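Ornithine carbamoyltransferase (Giardia intestinalis, PDB 3GRF) probably catalyses the reversible transfer of a carbamoyl group between carbamoyl phosphate and ornithine, as part of the arginine degradation pathway of the parasite. Local coordinates at residues K45-F50 against T64-L69; L136-D141 against Y176-G181; C192-K197 against L257-P262. All blocks are in the same frame, centred on the assembly; numbering follows the deposited sequence.

Contact 1 (K45-F50 against T64-L69); sequences KTLLAF and TAMTRL
Met-66 reaches from helix 56-69 onto Leu-47 CB and CD2 and the peptides just before them, and this one side chain carries almost the whole contact. All three of its torsions lie near -60°: CG stands beside the backbone N, anti to the carbonyl carbon, and two further bends at chi2 and chi3 keep the chain from extending, so that CG, SD and CE all face the strand. Met-66 CG is 4.0 Å from Leu-47 CD2, and SD is 3.9 Å from Leu-47 CB. CE continues past the side chain to the peptides, 3.7 Å from Lys-45 O and 3.8 Å from Leu-47 N. Leu-47 sends its CB toward the helix, and its CD2 branch lies against Met-66 CG; the two side chains cross obliquely.

Strand 46-51, helix 56-69 and strand 72-77 form a beta-alpha-beta unit of the carbamoyl-phosphate-binding region, and this contact packs the helix on its first strand. Ala-73 of the second strand touches both Leu-47 and Met-66, drawing the unit into one apolar core. On the other side of strand 46-51, Thr-46 packs on Thr-64 of a neighbouring subunit of the trimer.

No hydrogen bond joins the two segments. The backbones of Lys-45 and Leu-47 bond instead to His-72 and, for Leu-47, also to Ile-74, consistent with a methyl lying against peptides whose polar atoms are engaged within the beta sheet. Methionine, flexible and unbranched, suits that position, and the contact is held by dispersion and the burial of apolar surface.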
loop_
_atom_site.group_PDB
_atom_site.type_symbol
_atom_site.label_atom_id
_atom_site.label_comp_id
_atom_site.label_asym_id
_atom_site.label_seq_id
_atom_site.Cartn_x
_atom_site.Cartn_y
_atom_site.Cartn_z
ATOM N N LYS A 45 -0.972 15.173 -0.610
ATOM C CA LYS A 45 -0.780 15.148 0.840
ATOM C C LYS A 45 -0.921 13.720 1.234
ATOM O O LYS A 45 -1.646 12.986 0.551
ATOM C CB LYS A 45 -1.805 16.032 1.558
ATOM C CG LYS A 45 -1.466 17.537 1.414
ATOM C CD LYS A 45 -2.634 18.408 1.848
ATOM C CE LYS A 45 -2.324 19.894 1.629
ATOM N NZ LYS A 45 -1.591 20.456 2.798
ATOM N N THR A 46 -0.221 13.249 2.278
ATOM C CA THR A 46 -0.321 11.820 2.667
ATOM C C THR A 46 -0.658 11.631 4.123
ATOM O O THR A 46 -0.296 12.436 4.982
ATOM C CB THR A 46 0.952 10.980 2.304
ATOM O OG1 THR A 46 1.661 10.657 3.514
ATOM C CG2 THR A 46 1.839 11.777 1.366
ATOM N N LEU A 47 -1.377 10.548 4.367
ATOM C CA LEU A 47 -1.682 10.141 5.696
ATOM C C LEU A 47 -0.851 8.900 6.018
ATOM O O LEU A 47 -0.732 7.979 5.220
ATOM C CB LEU A 47 -3.193 9.870 5.825
ATOM C CG LEU A 47 -3.614 8.738 6.774
ATOM C CD1 LEU A 47 -3.476 9.242 8.193
ATOM C CD2 LEU A 47 -5.035 8.166 6.527
ATOM N N LEU A 48 -0.267 8.885 7.200
ATOM C CA LEU A 48 0.467 7.742 7.596
ATOM C C LEU A 48 -0.436 6.959 8.517
ATOM O O LEU A 48 -0.838 7.462 9.545
ATOM C CB LEU A 48 1.682 8.192 8.371
ATOM C CG LEU A 48 2.560 7.080 8.926
ATOM C CD1 LEU A 48 2.813 5.911 7.906
ATOM C CD2 LEU A 48 3.844 7.725 9.340
ATOM N N ALA A 49 -0.726 5.699 8.184
ATOM C CA ALA A 49 -1.750 4.957 8.926
ATOM C C ALA A 49 -1.220 3.661 9.507
ATOM O O ALA A 49 -1.127 2.678 8.786
ATOM C CB ALA A 49 -2.918 4.650 7.986
ATOM N N PHE A 50 -0.899 3.672 10.806
ATOM C CA PHE A 50 -0.375 2.506 11.545
ATOM C C PHE A 50 -1.497 1.594 11.962
ATOM O O PHE A 50 -2.563 2.043 12.355
ATOM C CB PHE A 50 0.391 2.966 12.800
ATOM C CG PHE A 50 1.636 3.794 12.504
ATOM C CD1 PHE A 50 1.606 5.165 12.591
ATOM C CD2 PHE A 50 2.825 3.196 12.115
ATOM C CE1 PHE A 50 2.769 5.936 12.328
ATOM C CE2 PHE A 50 3.995 3.973 11.855
ATOM C CZ PHE A 50 3.942 5.341 11.965
ATOM N N THR A 64 -9.388 4.763 1.170
ATOM C CA THR A 64 -10.359 5.271 0.207
ATOM C C THR A 64 -10.641 6.756 0.415
ATOM O O THR A 64 -10.789 7.510 -0.578
ATOM C CB THR A 64 -11.675 4.444 0.273
ATOM O OG1 THR A 64 -11.349 3.092 0.082
ATOM C CG2 THR A 64 -12.656 4.838 -0.889
ATOM N N ALA A 65 -10.717 7.183 1.690
ATOM C CA ALA A 65 -11.013 8.587 2.015
ATOM C C ALA A 65 -9.965 9.447 1.384
ATOM O O ALA A 65 -10.301 10.438 0.733
ATOM C CB ALA A 65 -11.096 8.832 3.528
ATOM N N MET A 66 -8.697 9.038 1.489
ATOM C CA MET A 66 -7.613 9.879 0.965
ATOM C C MET A 66 -7.635 9.949 -0.518
ATOM O O MET A 66 -7.431 11.015 -1.075
ATOM C CB MET A 66 -6.225 9.440 1.453
ATOM C CG MET A 66 -5.979 9.605 2.965
ATOM S SD MET A 66 -5.947 11.323 3.552
ATOM C CE MET A 66 -4.537 11.899 2.646
ATOM N N THR A 67 -7.888 8.826 -1.183
ATOM C CA THR A 67 -8.032 8.823 -2.662
ATOM C C THR A 67 -9.139 9.762 -3.100
ATOM O O THR A 67 -9.019 10.479 -4.108
ATOM C CB THR A 67 -8.318 7.405 -3.167
ATOM O OG1 THR A 67 -7.252 6.551 -2.724
ATOM C CG2 THR A 67 -8.404 7.353 -4.706
ATOM N N ARG A 68 -10.228 9.783 -2.349
ATOM C CA ARG A 68 -11.388 10.624 -2.737
ATOM C C ARG A 68 -11.155 12.115 -2.606
ATOM O O ARG A 68 -11.859 12.921 -3.214
ATOM C CB ARG A 68 -12.628 10.197 -1.977
ATOM C CG ARG A 68 -13.189 8.895 -2.549
ATOM C CD ARG A 68 -14.297 8.344 -1.689
ATOM N NE ARG A 68 -15.586 9.019 -1.884
ATOM C CZ ARG A 68 -16.582 8.573 -2.651
ATOM N NH1 ARG A 68 -16.437 7.461 -3.348
ATOM N NH2 ARG A 68 -17.727 9.264 -2.740
ATOM N N LEU A 69 -10.173 12.446 -1.762
ATOM C CA LEU A 69 -9.748 13.795 -1.424
ATOM C C LEU A 69 -8.557 14.117 -2.288
ATOM O O LEU A 69 -8.174 15.262 -2.373
ATOM C CB LEU A 69 -9.345 13.840 0.047
ATOM C CG LEU A 69 -10.196 14.395 1.188
ATOM C CD1 LEU A 69 -11.596 14.788 0.837
ATOM C CD2 LEU A 69 -10.177 13.412 2.347
#

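Contact 2 (L136-D141 against Y176-G181)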
loop_
_atom_site.group_PDB
_atom_site.type_symbol
_atom_site.label_atom_id
_atom_site.label_comp_id
_atom_site.label_asym_id
_atom_site.label_seq_id
_atom_site.Cartn_x
_atom_site.Cartn_y
_atom_site.Cartn_z
ATOM N N LEU A 136 -13.326 8.107 15.034
ATOM C CA LEU A 136 -13.666 7.927 13.607
ATOM C C LEU A 136 -15.010 7.237 13.431
ATOM O O LEU A 136 -15.805 7.564 12.540
ATOM C CB LEU A 136 -12.577 7.115 12.896
ATOM C CG LEU A 136 -11.211 7.780 12.692
ATOM C CD1 LEU A 136 -10.158 6.727 12.211
ATOM C CD2 LEU A 136 -11.351 8.897 11.720
ATOM N N GLN A 137 -15.257 6.261 14.295
ATOM C CA GLN A 137 -16.546 5.585 14.387
ATOM C C GLN A 137 -17.567 6.585 14.904
ATOM O O GLN A 137 -18.712 6.546 14.485
ATOM C CB GLN A 137 -16.450 4.403 15.392
ATOM C CG GLN A 137 -17.688 3.428 15.429
ATOM C CD GLN A 137 -17.929 2.706 14.104
ATOM O OE1 GLN A 137 -17.099 1.966 13.669
ATOM N NE2 GLN A 137 -19.044 2.989 13.436
ATOM N N MET A 138 -17.176 7.475 15.830
ATOM C CA MET A 138 -18.178 8.365 16.435
ATOM C C MET A 138 -18.709 9.308 15.382
ATOM O O MET A 138 -19.911 9.423 15.238
ATOM C CB MET A 138 -17.674 9.149 17.673
ATOM C CG MET A 138 -17.363 8.282 18.871
ATOM S SD MET A 138 -18.699 7.179 19.427
ATOM C CE MET A 138 -18.388 5.727 18.461
ATOM N N VAL A 139 -17.836 9.926 14.606
ATOM C CA VAL A 139 -18.329 10.807 13.522
ATOM C C VAL A 139 -19.220 10.014 12.531
ATOM O O VAL A 139 -20.180 10.558 11.973
ATOM C CB VAL A 139 -17.196 11.443 12.715
ATOM C CG1 VAL A 139 -17.774 12.482 11.692
ATOM C CG2 VAL A 139 -16.195 12.078 13.639
ATOM N N CYS A 140 -18.907 8.725 12.351
ATOM C CA CYS A 140 -19.645 7.824 11.473
ATOM C C CYS A 140 -21.052 7.635 11.947
ATOM O O CYS A 140 -22.012 7.866 11.228
ATOM C CB CYS A 140 -18.977 6.448 11.467
ATOM S SG CYS A 140 -19.850 5.329 10.340
ATOM N N ASP A 141 -21.169 7.188 13.187
ATOM C CA ASP A 141 -22.458 6.875 13.813
ATOM C C ASP A 141 -23.403 8.060 13.989
ATOM O O ASP A 141 -24.559 8.005 13.592
ATOM C CB ASP A 141 -22.168 6.223 15.146
ATOM C CG ASP A 141 -21.440 4.899 14.985
ATOM O OD1 ASP A 141 -20.822 4.396 15.958
ATOM O OD2 ASP A 141 -21.498 4.366 13.868
ATOM N N TYR A 176 -17.707 4.275 25.877
ATOM C CA TYR A 176 -17.073 5.534 26.314
ATOM C C TYR A 176 -17.227 6.629 25.299
ATOM O O TYR A 176 -17.661 7.729 25.617
ATOM C CB TYR A 176 -15.585 5.342 26.596
ATOM C CG TYR A 176 -15.315 4.364 27.738
ATOM C CD1 TYR A 176 -14.024 3.967 28.033
ATOM C CD2 TYR A 176 -16.377 3.820 28.494
ATOM C CE1 TYR A 176 -13.760 3.042 29.070
ATOM C CE2 TYR A 176 -16.127 2.888 29.564
ATOM C CZ TYR A 176 -14.826 2.521 29.832
ATOM O OH TYR A 176 -14.578 1.616 30.863
ATOM N N ASP A 177 -16.851 6.347 24.070
ATOM C CA ASP A 177 -16.874 7.425 23.068
ATOM C C ASP A 177 -18.304 7.787 22.622
ATOM O O ASP A 177 -18.552 8.936 22.248
ATOM C CB ASP A 177 -15.939 7.061 21.884
ATOM C CG ASP A 177 -14.872 8.114 21.601
ATOM O OD1 ASP A 177 -14.711 9.104 22.342
ATOM O OD2 ASP A 177 -14.177 7.950 20.594
ATOM N N LEU A 178 -19.278 6.830 22.670
ATOM C CA LEU A 178 -20.720 7.113 22.352
ATOM C C LEU A 178 -21.277 8.033 23.449
ATOM O O LEU A 178 -21.969 9.007 23.139
ATOM C CB LEU A 178 -21.537 5.803 22.293
ATOM C CG LEU A 178 -22.131 5.281 20.965
ATOM C CD1 LEU A 178 -21.749 6.173 19.781
ATOM C CD2 LEU A 178 -21.673 3.844 20.704
ATOM N N MET A 179 -20.985 7.711 24.709
ATOM C CA MET A 179 -21.410 8.558 25.821
ATOM C C MET A 179 -20.895 9.978 25.635
ATOM O O MET A 179 -21.659 10.943 25.810
ATOM C CB MET A 179 -20.892 7.995 27.140
ATOM C CG MET A 179 -21.519 6.631 27.547
ATOM S SD MET A 179 -20.513 5.803 28.820
ATOM C CE MET A 179 -20.653 6.937 30.190
ATOM N N ARG A 180 -19.612 10.116 25.285
ATOM C CA ARG A 180 -19.035 11.450 24.985
ATOM C C ARG A 180 -19.734 12.159 23.814
ATOM O O ARG A 180 -19.945 13.373 23.878
ATOM C CB ARG A 180 -17.520 11.384 24.718
ATOM C CG ARG A 180 -16.599 10.962 25.917
ATOM C CD ARG A 180 -15.187 10.615 25.413
ATOM N NE ARG A 180 -14.395 9.801 26.385
ATOM C CZ ARG A 180 -13.729 8.680 26.089
ATOM N NH1 ARG A 180 -13.762 8.182 24.862
ATOM N NH2 ARG A 180 -13.045 8.024 27.025
ATOM N N GLY A 181 -20.024 11.436 22.720
ATOM C CA GLY A 181 -20.693 12.049 21.552
ATOM C C GLY A 181 -22.069 12.570 21.951
ATOM O O GLY A 181 -22.430 13.695 21.632
#
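Met-138 lies over Asp-177 and Leu-178 where helix 135-151 crosses helix 173-185, a junction between the two halves of the transcarbamoylase fold. The first helix belongs to the carbamoyl-phosphate-binding region; the second follows the opening strand of the parallel sheet in the ornithine-binding region. Their axes pass 9.8 Å apart at a crossing angle of -50°.

The packing between them is largely van der Waals and centres on the methionine. Turned at each of its rotatable bonds, this side chain curls into the crossing. Met-138 CG lies closest to Asp-177 CB, at 3.5 Å, with the carboxylate OD2 of Asp-177 at 3.6 Å from the same CG. SD goes on to Leu-178, whose side chain it meets at about a right angle. The modelled 3.2 Å between Met-138 SD and Leu-178 CD1 is too short to be trusted, and the leucine torsions are close to eclipsed, so the exact fit here is doubtful. A pliable, unbranched thioether suits a crossing where it must reach both an aspartate CB and a leucine methyl.

Polar bonds run along each helix and outward, none directly between the segments. Gln-137 NE2 bonds to Asp-141 OD2 at 2.8 Å, one helical turn on; the oxygen lies in the amide plane, and is met on its syn side but 31° out of the carboxylate plane. Asp-141 OD1 is hydrogen-bonded to Tyr-239 OH, in the ornithine-binding region.

The carboxylate of Asp-177 has several partners. Its OD2 receives the backbone N-H of His-134, just before helix 135-151, while OD1 takes that of Ile-13. Arg-180, itself bridged to Glu-208, adds a salt bridge: its NH1 sits 2.8 Å from Asp-177 OD1, 60° out of the carboxylate plane, with that oxygen in the plane of the guanidinium.

Contact 3 (C192-K197 against L257-P262); sequences CCPDHK and LKVLTP
The ring of Pro-194 presses its CB and CG against Val-259, and the two side chains meet at about a right angle. One valine branch does the touching: Val-259 CG2 lies 3.6 Å from Pro-194 CB and 3.7 Å from Pro-194 CG. Pro-194 CG also comes within 3.6 Å of Val-259 O, a van der Waals contact with the backbone rather than a hydrogen bond.

Leu-260 arrives differently. Its CB points away from the loop, but the side chain turns back, and CD1 ends 3.9 Å from Pro-194 CG. The proline thus meets a methyl from each of two consecutive residues of helix 256-260. Branched valine suits its place by presenting a methyl directly, whereas leucine is long enough to turn back. Valine and leucine torsions close to eclipsed make the fine placement of these methyls uncertain.

Proline suits the loop because its compact, rigid ring offers apolar surface where the chain leaves a strand. Immediately after it, Asp-195 is the centre of an inverse gamma turn, which swings the chain on to His-196. Phe-199 extends the apolar patch, touching Val-259 and meeting the His-196 ring edge-to-face.

Within the ornithine-binding region, the contact lays helix 256-260 against the loop joining strand 188-192 to helix 203-216, beyond the end of a strand that runs between 164-167 and 221-225 in the parallel sheet.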
loop_
_atom_site.group_PDB
_atom_site.type_symbol
_atom_site.label_atom_id
_atom_site.label_comp_id
_atom_site.label_asym_id
_atom_site.label_seq_id
_atom_site.Cartn_x
_atom_site.Cartn_y
_atom_site.Cartn_z
ATOM N N CYS A 192 -27.075 0.547 28.990
ATOM C CA CYS A 192 -27.759 -0.656 29.518
ATOM C C CYS A 192 -26.777 -1.782 29.726
ATOM O O CYS A 192 -26.384 -2.472 28.801
ATOM C CB CYS A 192 -28.925 -1.018 28.587
ATOM S SG CYS A 192 -30.132 0.327 28.339
ATOM N N CYS A 193 -26.379 -1.969 30.955
ATOM C CA CYS A 193 -25.303 -2.921 31.186
ATOM C C CYS A 193 -25.610 -3.789 32.397
ATOM O O CYS A 193 -26.484 -3.460 33.184
ATOM C CB CYS A 193 -23.979 -2.200 31.385
ATOM S SG CYS A 193 -24.000 -0.984 32.727
ATOM N N PRO A 194 -24.873 -4.908 32.535
ATOM C CA PRO A 194 -24.986 -5.731 33.727
ATOM C C PRO A 194 -24.520 -4.987 34.971
ATOM O O PRO A 194 -23.432 -4.399 35.005
ATOM C CB PRO A 194 -24.060 -6.909 33.427
ATOM C CG PRO A 194 -23.879 -6.926 31.923
ATOM C CD PRO A 194 -23.926 -5.485 31.547
ATOM N N ASP A 195 -25.332 -5.062 36.011
ATOM C CA ASP A 195 -24.925 -4.547 37.290
ATOM C C ASP A 195 -23.747 -5.310 37.858
ATOM O O ASP A 195 -23.908 -6.114 38.770
ATOM C CB ASP A 195 -26.079 -4.560 38.271
ATOM C CG ASP A 195 -25.788 -3.714 39.506
ATOM O OD1 ASP A 195 -26.761 -3.291 40.191
ATOM O OD2 ASP A 195 -24.585 -3.461 39.771
ATOM N N HIS A 196 -22.569 -5.028 37.313
ATOM C CA HIS A 196 -21.335 -5.750 37.585
ATOM C C HIS A 196 -20.136 -4.850 37.268
ATOM O O HIS A 196 -19.958 -4.381 36.140
ATOM C CB HIS A 196 -21.256 -7.018 36.748
ATOM C CG HIS A 196 -20.107 -7.910 37.106
ATOM N ND1 HIS A 196 -18.801 -7.466 37.148
ATOM C CD2 HIS A 196 -20.064 -9.227 37.414
ATOM C CE1 HIS A 196 -18.009 -8.464 37.491
ATOM N NE2 HIS A 196 -18.749 -9.546 37.648
ATOM N N LYS A 197 -19.313 -4.614 38.279
ATOM C CA LYS A 197 -18.219 -3.651 38.193
ATOM C C LYS A 197 -17.452 -3.751 36.876
ATOM O O LYS A 197 -17.058 -2.729 36.323
ATOM C CB LYS A 197 -17.283 -3.797 39.416
ATOM C CG LYS A 197 -18.037 -3.886 40.751
ATOM C CD LYS A 197 -17.787 -2.680 41.684
ATOM C CE LYS A 197 -19.095 -1.903 42.013
ATOM N NZ LYS A 197 -19.257 -1.439 43.462
ATOM N N LEU A 257 -20.736 -14.689 28.997
ATOM C CA LEU A 257 -22.049 -14.962 28.415
ATOM C C LEU A 257 -23.170 -15.054 29.447
ATOM O O LEU A 257 -24.318 -14.753 29.147
ATOM C CB LEU A 257 -21.997 -16.243 27.565
ATOM C CG LEU A 257 -21.945 -16.073 26.041
ATOM C CD1 LEU A 257 -20.565 -15.615 25.564
ATOM C CD2 LEU A 257 -22.328 -17.367 25.340
ATOM N N LYS A 258 -22.857 -15.478 30.660
ATOM C CA LYS A 258 -23.911 -15.595 31.660
ATOM C C LYS A 258 -24.288 -14.202 32.176
ATOM O O LYS A 258 -25.471 -13.907 32.405
ATOM C CB LYS A 258 -23.526 -16.555 32.795
ATOM C CG LYS A 258 -22.114 -16.389 33.301
ATOM C CD LYS A 258 -22.018 -16.735 34.772
ATOM C CE LYS A 258 -20.938 -15.880 35.440
ATOM N NZ LYS A 258 -20.054 -16.738 36.293
ATOM N N VAL A 259 -23.291 -13.328 32.299
ATOM C CA VAL A 259 -23.564 -11.948 32.738
ATOM C C VAL A 259 -24.181 -11.092 31.592
ATOM O O VAL A 259 -25.081 -10.310 31.826
ATOM C CB VAL A 259 -22.327 -11.327 33.523
ATOM C CG1 VAL A 259 -21.071 -12.141 33.303
ATOM C CG2 VAL A 259 -22.075 -9.900 33.188
ATOM N N LEU A 260 -23.742 -11.327 30.353
ATOM C CA LEU A 260 -24.117 -10.518 29.187
ATOM C C LEU A 260 -25.451 -10.909 28.545
ATOM O O LEU A 260 -26.104 -10.086 27.915
ATOM C CB LEU A 260 -23.009 -10.606 28.136
ATOM C CG LEU A 260 -21.993 -9.472 27.841
ATOM C CD1 LEU A 260 -22.151 -8.168 28.675
ATOM C CD2 LEU A 260 -20.557 -10.015 27.829
ATOM N N THR A 261 -25.869 -12.164 28.703
ATOM C CA THR A 261 -27.044 -12.666 27.968
ATOM C C THR A 261 -28.350 -11.884 28.152
ATOM O O THR A 261 -29.099 -11.748 27.175
ATOM C CB THR A 261 -27.304 -14.164 28.256
ATOM O OG1 THR A 261 -26.206 -14.922 27.751
ATOM C CG2 THR A 261 -28.582 -14.639 27.563
ATOM N N PRO A 262 -28.658 -11.416 29.393
ATOM C CA PRO A 262 -29.812 -10.525 29.560
ATOM C C PRO A 262 -29.712 -9.176 28.798
ATOM O O PRO A 262 -30.688 -8.400 28.799
ATOM C CB PRO A 262 -29.874 -10.292 31.088
ATOM C CG PRO A 262 -29.072 -11.344 31.681
ATOM C CD PRO A 262 -28.034 -11.746 30.696
#

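How the contacts relate
The three contacts follow one another along the chain. Contact 1 lies in the carbamoyl-phosphate-binding region and contact 3 in the ornithine-binding region, on opposite sides of the chain's centre, with their own centres 39 Å apart. Contact 2 takes one helix from each region; its centre is 21 Å from that of contact 1 and 22 Å from that of contact 3. None touches another: nearest atoms are about 8 Å apart for contacts 1 and 2, about 7 Å for 2 and 3. In this family the active site lies in the cleft between the two regions, which contact 2 probably helps to join. The bound nickel ion is about 9 Å from the Met-66 side chain, too far for coordination.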